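Local coordinates for microtubule-associated protein 1A/1B, light chain 3 (Trypanosoma brucei brucei, PDB 3W1Y), which probably binds phosphatidylethanolamine as a ubiquitin-like protein of the ATG8 family with a role in autophagy, at residues 34-39 and 110-115; 83-88 and 95-100. One frame throughout, in Å; residues are numbered along the deposited sequence.

In the fold
Both contacts pin a helix to one face of the mixed β-sheet in the ubiquitin-like β-grasp fold, and most of the residues that touch in each are buried. Contact 1 sets the start of helix 112-119 against the inner strand 33-40, and contact 2 sets helix 78-88 against strand 96-100, outermost in this chain's sheet. Their centres lie about 13 Å apart, and helix 112-119 is the next element after strand 96-100. Contact 1 is wholly apolar across its two segments, with aliphatic carbons meeting a leucine and a glycine backbone. Contact 2 has a similar aliphatic centre but, toward the start of its strand, gives way to an arginine among backbone carbonyls.

Contact 1: 34-39 and 110-115; sequences IPILCE and ACLGDI
The helical turn that brings L112 and G113 up to I34 is started by a shared carbonyl: C111 O, at the N-cap position, accepts I115 N at 3.1 Å and, more weakly, D114 N at 3.0 Å. With the turn fixed in this way, everything that passes between 34-39 and 110-115 is apolar. I34 carries its CG1 beside its own backbone N (chi1 -52°), which sends the ethyl branch out to the helix. There CG1 lies 4.0 Å from L112 CB, and the terminal CD1 comes to 3.8 Å from G113 CA. At G113 the isoleucine methyl packs on the helix backbone itself. Two residues further along the strand, I36 uses its tip as well. Its ethyl branch is drawn out straight (chi2 169°), and CD1 meets L112 CD1 at 3.9 Å, the two side chains crossing at about a right angle. L112 is thus held at two points, I34 touching it at the root and I36 at a branch methyl. Around this patch, strand 33-40 bonds through its backbone to strand 68-73 and to strand 126-133, L112 also packs on L72 and A76, and I36 reaches F81 of helix 78-88 and V128 of strand 126-133. The first turn of helix 112-119 and strand 33-40 meet in the apolar core of the β-grasp fold, with L72 of strand 68-73 as a common neighbour.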
loop_
_atom_site.group_PDB
_atom_site.type_symbol
_atom_site.label_atom_id
_atom_site.label_comp_id
_atom_site.label_asym_id
_atom_site.label_seq_id
_atom_site.Cartn_x
_atom_site.Cartn_y
_atom_site.Cartn_z
ATOM N N ILE A 34 2.778 1.682 -19.607
ATOM C CA ILE A 34 2.435 0.297 -19.336
ATOM C C ILE A 34 0.913 0.211 -19.222
ATOM O O ILE A 34 0.316 0.877 -18.376
ATOM C CB ILE A 34 3.123 -0.168 -18.015
ATOM C CG1 ILE A 34 4.648 0.139 -18.045
ATOM C CG2 ILE A 34 2.766 -1.659 -17.670
ATOM C CD1 ILE A 34 5.458 -0.538 -19.239
ATOM N N PRO A 35 0.276 -0.593 -20.099
ATOM C CA PRO A 35 -1.164 -0.866 -19.932
ATOM C C PRO A 35 -1.423 -1.956 -18.893
ATOM O O PRO A 35 -0.874 -3.052 -18.972
ATOM C CB PRO A 35 -1.623 -1.284 -21.329
ATOM C CG PRO A 35 -0.357 -1.803 -22.016
ATOM C CD PRO A 35 0.847 -1.211 -21.317
ATOM N N ILE A 36 -2.285 -1.635 -17.932
ATOM C CA ILE A 36 -2.511 -2.439 -16.769
ATOM C C ILE A 36 -4.006 -2.742 -16.651
ATOM O O ILE A 36 -4.850 -1.851 -16.771
ATOM C CB ILE A 36 -2.018 -1.706 -15.501
ATOM C CG1 ILE A 36 -0.546 -1.315 -15.650
ATOM C CG2 ILE A 36 -2.266 -2.546 -14.211
ATOM C CD1 ILE A 36 -0.042 -0.340 -14.560
ATOM N N LEU A 37 -4.324 -4.018 -16.440
ATOM C CA LEU A 37 -5.704 -4.430 -16.246
ATOM C C LEU A 37 -5.806 -4.977 -14.825
ATOM O O LEU A 37 -5.141 -5.959 -14.518
ATOM C CB LEU A 37 -6.066 -5.485 -17.316
ATOM C CG LEU A 37 -7.516 -5.948 -17.537
ATOM C CD1 LEU A 37 -8.035 -6.656 -16.290
ATOM C CD2 LEU A 37 -8.401 -4.794 -17.917
ATOM N N CYS A 38 -6.563 -4.304 -13.942
ATOM C CA CYS A 38 -6.759 -4.782 -12.551
ATOM C C CYS A 38 -8.134 -5.307 -12.310
ATOM O O CYS A 38 -9.104 -4.668 -12.694
ATOM C CB CYS A 38 -6.521 -3.705 -11.478
ATOM S SG CYS A 38 -5.215 -2.703 -11.841
ATOM N N GLU A 39 -8.197 -6.468 -11.666
ATOM C CA GLU A 39 -9.437 -7.084 -11.253
ATOM C C GLU A 39 -9.312 -7.516 -9.800
ATOM O O GLU A 39 -8.211 -7.823 -9.344
ATOM C CB GLU A 39 -9.772 -8.311 -12.103
ATOM C CG GLU A 39 -10.067 -7.986 -13.557
ATOM C CD GLU A 39 -10.469 -9.222 -14.352
ATOM O OE1 GLU A 39 -10.399 -10.357 -13.851
ATOM O OE2 GLU A 39 -10.846 -9.066 -15.503
ATOM N N ALA A 110 9.653 -1.157 -6.960
ATOM C CA ALA A 110 9.851 -1.706 -8.303
ATOM C C ALA A 110 9.196 -0.799 -9.358
ATOM O O ALA A 110 8.164 -0.188 -9.096
ATOM C CB ALA A 110 9.304 -3.133 -8.384
ATOM N N CYS A 111 9.815 -0.694 -10.532
ATOM C CA CYS A 111 9.234 0.016 -11.658
ATOM C C CYS A 111 8.287 -0.872 -12.446
ATOM O O CYS A 111 8.607 -2.021 -12.741
ATOM C CB CYS A 111 10.348 0.481 -12.594
ATOM S SG CYS A 111 11.260 1.798 -11.830
ATOM N N LEU A 112 7.153 -0.303 -12.830
ATOM C CA LEU A 112 6.165 -0.961 -13.702
ATOM C C LEU A 112 6.784 -1.510 -14.986
ATOM O O LEU A 112 6.445 -2.615 -15.407
ATOM C CB LEU A 112 5.024 0.005 -14.053
ATOM C CG LEU A 112 4.310 0.596 -12.841
ATOM C CD1 LEU A 112 3.096 1.478 -13.193
ATOM C CD2 LEU A 112 3.909 -0.526 -11.882
ATOM N N GLY A 113 7.679 -0.743 -15.611
ATOM C CA GLY A 113 8.374 -1.203 -16.825
ATOM C C GLY A 113 9.205 -2.457 -16.611
ATOM O O GLY A 113 9.266 -3.320 -17.475
ATOM N N ASP A 114 9.836 -2.591 -15.444
ATOM C CA ASP A 114 10.592 -3.817 -15.163
ATOM C C ASP A 114 9.650 -4.990 -14.941
ATOM O O ASP A 114 9.924 -6.093 -15.384
ATOM C CB ASP A 114 11.556 -3.634 -13.983
ATOM C CG ASP A 114 12.719 -2.691 -14.320
ATOM O OD1 ASP A 114 13.267 -2.780 -15.448
ATOM O OD2 ASP A 114 13.095 -1.874 -13.451
ATOM N N ILE A 115 8.527 -4.749 -14.279
ATOM C CA ILE A 115 7.548 -5.820 -14.027
ATOM C C ILE A 115 6.899 -6.234 -15.341
ATOM O O ILE A 115 6.706 -7.424 -15.612
ATOM C CB ILE A 115 6.476 -5.350 -13.005
ATOM C CG1 ILE A 115 7.165 -4.999 -11.666
ATOM C CG2 ILE A 115 5.367 -6.390 -12.839
ATOM C CD1 ILE A 115 6.264 -4.307 -10.682
#

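Contact 2: 83-88 and 95-100; sequences MALRQR and QAVFVF
L85 projects from helix 78-88 onto V97 and V99 of strand 96-100, part of the packing of helix against sheet that defines the β-grasp fold. Its CG stands anti to the backbone N (chi1 -178°), which carries CD2 out to the strand, 3.7 Å from V97 CG2 and 3.6 Å from V99 CG1. The approach to V99 is tip to tip, whereas V97 is met at a slant. R86 extends its chain toward the start of the strand, where NH2 lies 2.6 Å from Q95 O, too poorly angled for a hydrogen bond. Helix and strand segments run at 129° to each other, their axes 8.9 Å apart at closest approach. The two valines alternate with F98, whose side chain leaves from the other face of the strand and packs on a basic side chain of another protein chain. Farther out, Y130 of the adjacent strand 126-133 and F70 of strand 68-73, at the far side of the sheet, also pack on L85, while V97 rests on L91. R86 NH2 bonds instead to E92 O, and the loop that supplies this acceptor is tied back by Q95 itself, with OE1 accepting E92 N and NE2 bonded to N134 OD1.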
loop_
_atom_site.group_PDB
_atom_site.type_symbol
_atom_site.label_atom_id
_atom_site.label_comp_id
_atom_site.label_asym_id
_atom_site.label_seq_id
_atom_site.Cartn_x
_atom_site.Cartn_y
_atom_site.Cartn_z
ATOM N N MET A 83 -1.231 3.905 -5.329
ATOM C CA MET A 83 -1.886 5.175 -5.010
ATOM C C MET A 83 -2.875 5.581 -6.080
ATOM O O MET A 83 -3.943 6.038 -5.739
ATOM C CB MET A 83 -0.882 6.302 -4.753
ATOM C CG MET A 83 0.074 5.975 -3.606
ATOM S SD MET A 83 1.491 7.094 -3.626
ATOM C CE MET A 83 0.828 8.433 -2.571
ATOM N N ALA A 84 -2.549 5.389 -7.360
ATOM C CA ALA A 84 -3.540 5.620 -8.422
ATOM C C ALA A 84 -4.816 4.731 -8.268
ATOM O O ALA A 84 -5.940 5.198 -8.484
ATOM C CB ALA A 84 -2.911 5.449 -9.795
ATOM N N LEU A 85 -4.620 3.477 -7.859
ATOM C CA LEU A 85 -5.713 2.511 -7.679
ATOM C C LEU A 85 -6.580 2.891 -6.474
ATOM O O LEU A 85 -7.796 2.809 -6.533
ATOM C CB LEU A 85 -5.185 1.067 -7.569
ATOM C CG LEU A 85 -6.137 -0.148 -7.422
ATOM C CD1 LEU A 85 -7.193 -0.306 -8.566
ATOM C CD2 LEU A 85 -5.284 -1.406 -7.339
ATOM N N ARG A 86 -5.928 3.345 -5.409
ATOM C CA ARG A 86 -6.600 3.887 -4.233
ATOM C C ARG A 86 -7.552 5.070 -4.557
ATOM O O ARG A 86 -8.709 5.092 -4.122
ATOM C CB ARG A 86 -5.541 4.327 -3.243
ATOM C CG ARG A 86 -5.934 4.119 -1.852
ATOM C CD ARG A 86 -5.058 4.904 -0.899
ATOM N NE ARG A 86 -5.327 4.481 0.469
ATOM C CZ ARG A 86 -6.371 4.890 1.183
ATOM N NH1 ARG A 86 -7.243 5.739 0.651
ATOM N NH2 ARG A 86 -6.541 4.458 2.429
ATOM N N GLN A 87 -7.035 6.036 -5.319
ATOM C CA GLN A 87 -7.803 7.160 -5.832
ATOM C C GLN A 87 -8.971 6.713 -6.700
ATOM O O GLN A 87 -10.054 7.259 -6.601
ATOM C CB GLN A 87 -6.919 8.075 -6.690
ATOM C CG GLN A 87 -5.707 8.748 -6.007
ATOM C CD GLN A 87 -4.776 9.459 -7.027
ATOM O OE1 GLN A 87 -5.236 9.927 -8.086
ATOM N NE2 GLN A 87 -3.458 9.514 -6.719
ATOM N N ARG A 88 -8.730 5.750 -7.585
ATOM C CA ARG A 88 -9.739 5.281 -8.522
ATOM C C ARG A 88 -10.853 4.493 -7.823
ATOM O O ARG A 88 -12.009 4.543 -8.239
ATOM C CB ARG A 88 -9.079 4.410 -9.601
ATOM C CG ARG A 88 -10.062 3.858 -10.601
ATOM C CD ARG A 88 -10.174 4.778 -11.821
ATOM N NE ARG A 88 -9.677 4.081 -13.009
ATOM C CZ ARG A 88 -8.604 4.427 -13.704
ATOM N NH1 ARG A 88 -7.896 5.502 -13.383
ATOM N NH2 ARG A 88 -8.259 3.698 -14.745
ATOM N N GLN A 95 -9.156 1.803 4.937
ATOM C CA GLN A 95 -9.028 0.868 3.811
ATOM C C GLN A 95 -7.663 0.878 3.118
ATOM O O GLN A 95 -7.148 1.917 2.729
ATOM C CB GLN A 95 -10.120 1.126 2.780
ATOM C CG GLN A 95 -11.526 1.142 3.346
ATOM C CD GLN A 95 -12.579 1.284 2.270
ATOM O OE1 GLN A 95 -12.828 2.381 1.757
ATOM N NE2 GLN A 95 -13.214 0.173 1.927
ATOM N N ALA A 96 -7.088 -0.305 2.968
ATOM C CA ALA A 96 -5.842 -0.474 2.235
ATOM C C ALA A 96 -6.105 -1.308 0.993
ATOM O O ALA A 96 -6.982 -2.173 0.997
ATOM C CB ALA A 96 -4.809 -1.161 3.107
ATOM N N VAL A 97 -5.349 -1.041 -0.067
ATOM C CA VAL A 97 -5.356 -1.900 -1.247
ATOM C C VAL A 97 -3.984 -2.547 -1.382
ATOM O O VAL A 97 -2.981 -1.879 -1.210
ATOM C CB VAL A 97 -5.772 -1.118 -2.543
ATOM C CG1 VAL A 97 -4.812 0.033 -2.834
ATOM C CG2 VAL A 97 -5.896 -2.060 -3.754
ATOM N N PHE A 98 -3.947 -3.853 -1.643
ATOM C CA PHE A 98 -2.700 -4.543 -1.985
ATOM C C PHE A 98 -2.855 -5.190 -3.367
ATOM O O PHE A 98 -3.965 -5.567 -3.756
ATOM C CB PHE A 98 -2.306 -5.574 -0.902
ATOM C CG PHE A 98 -3.474 -6.359 -0.354
ATOM C CD1 PHE A 98 -3.823 -7.596 -0.905
ATOM C CD2 PHE A 98 -4.235 -5.857 0.707
ATOM C CE1 PHE A 98 -4.923 -8.333 -0.423
ATOM C CE2 PHE A 98 -5.335 -6.585 1.213
ATOM C CZ PHE A 98 -5.685 -7.828 0.633
ATOM N N VAL A 99 -1.753 -5.278 -4.113
ATOM C CA VAL A 99 -1.752 -5.824 -5.476
ATOM C C VAL A 99 -0.809 -7.027 -5.681
ATOM O O VAL A 99 0.238 -7.126 -5.044
ATOM C CB VAL A 99 -1.443 -4.738 -6.555
ATOM C CG1 VAL A 99 -2.530 -3.653 -6.570
ATOM C CG2 VAL A 99 -0.072 -4.120 -6.353
ATOM N N PHE A 100 -1.199 -7.910 -6.605
ATOM C CA PHE A 100 -0.489 -9.142 -6.906
ATOM C C PHE A 100 -0.216 -9.273 -8.387
ATOM O O PHE A 100 -1.040 -8.906 -9.214
ATOM C CB PHE A 100 -1.296 -10.364 -6.444
ATOM C CG PHE A 100 -1.691 -10.312 -5.009
ATOM C CD1 PHE A 100 -2.876 -9.690 -4.625
ATOM C CD2 PHE A 100 -0.856 -10.847 -4.018
ATOM C CE1 PHE A 100 -3.242 -9.627 -3.270
ATOM C CE2 PHE A 100 -1.209 -10.788 -2.669
ATOM C CZ PHE A 100 -2.391 -10.179 -2.295
#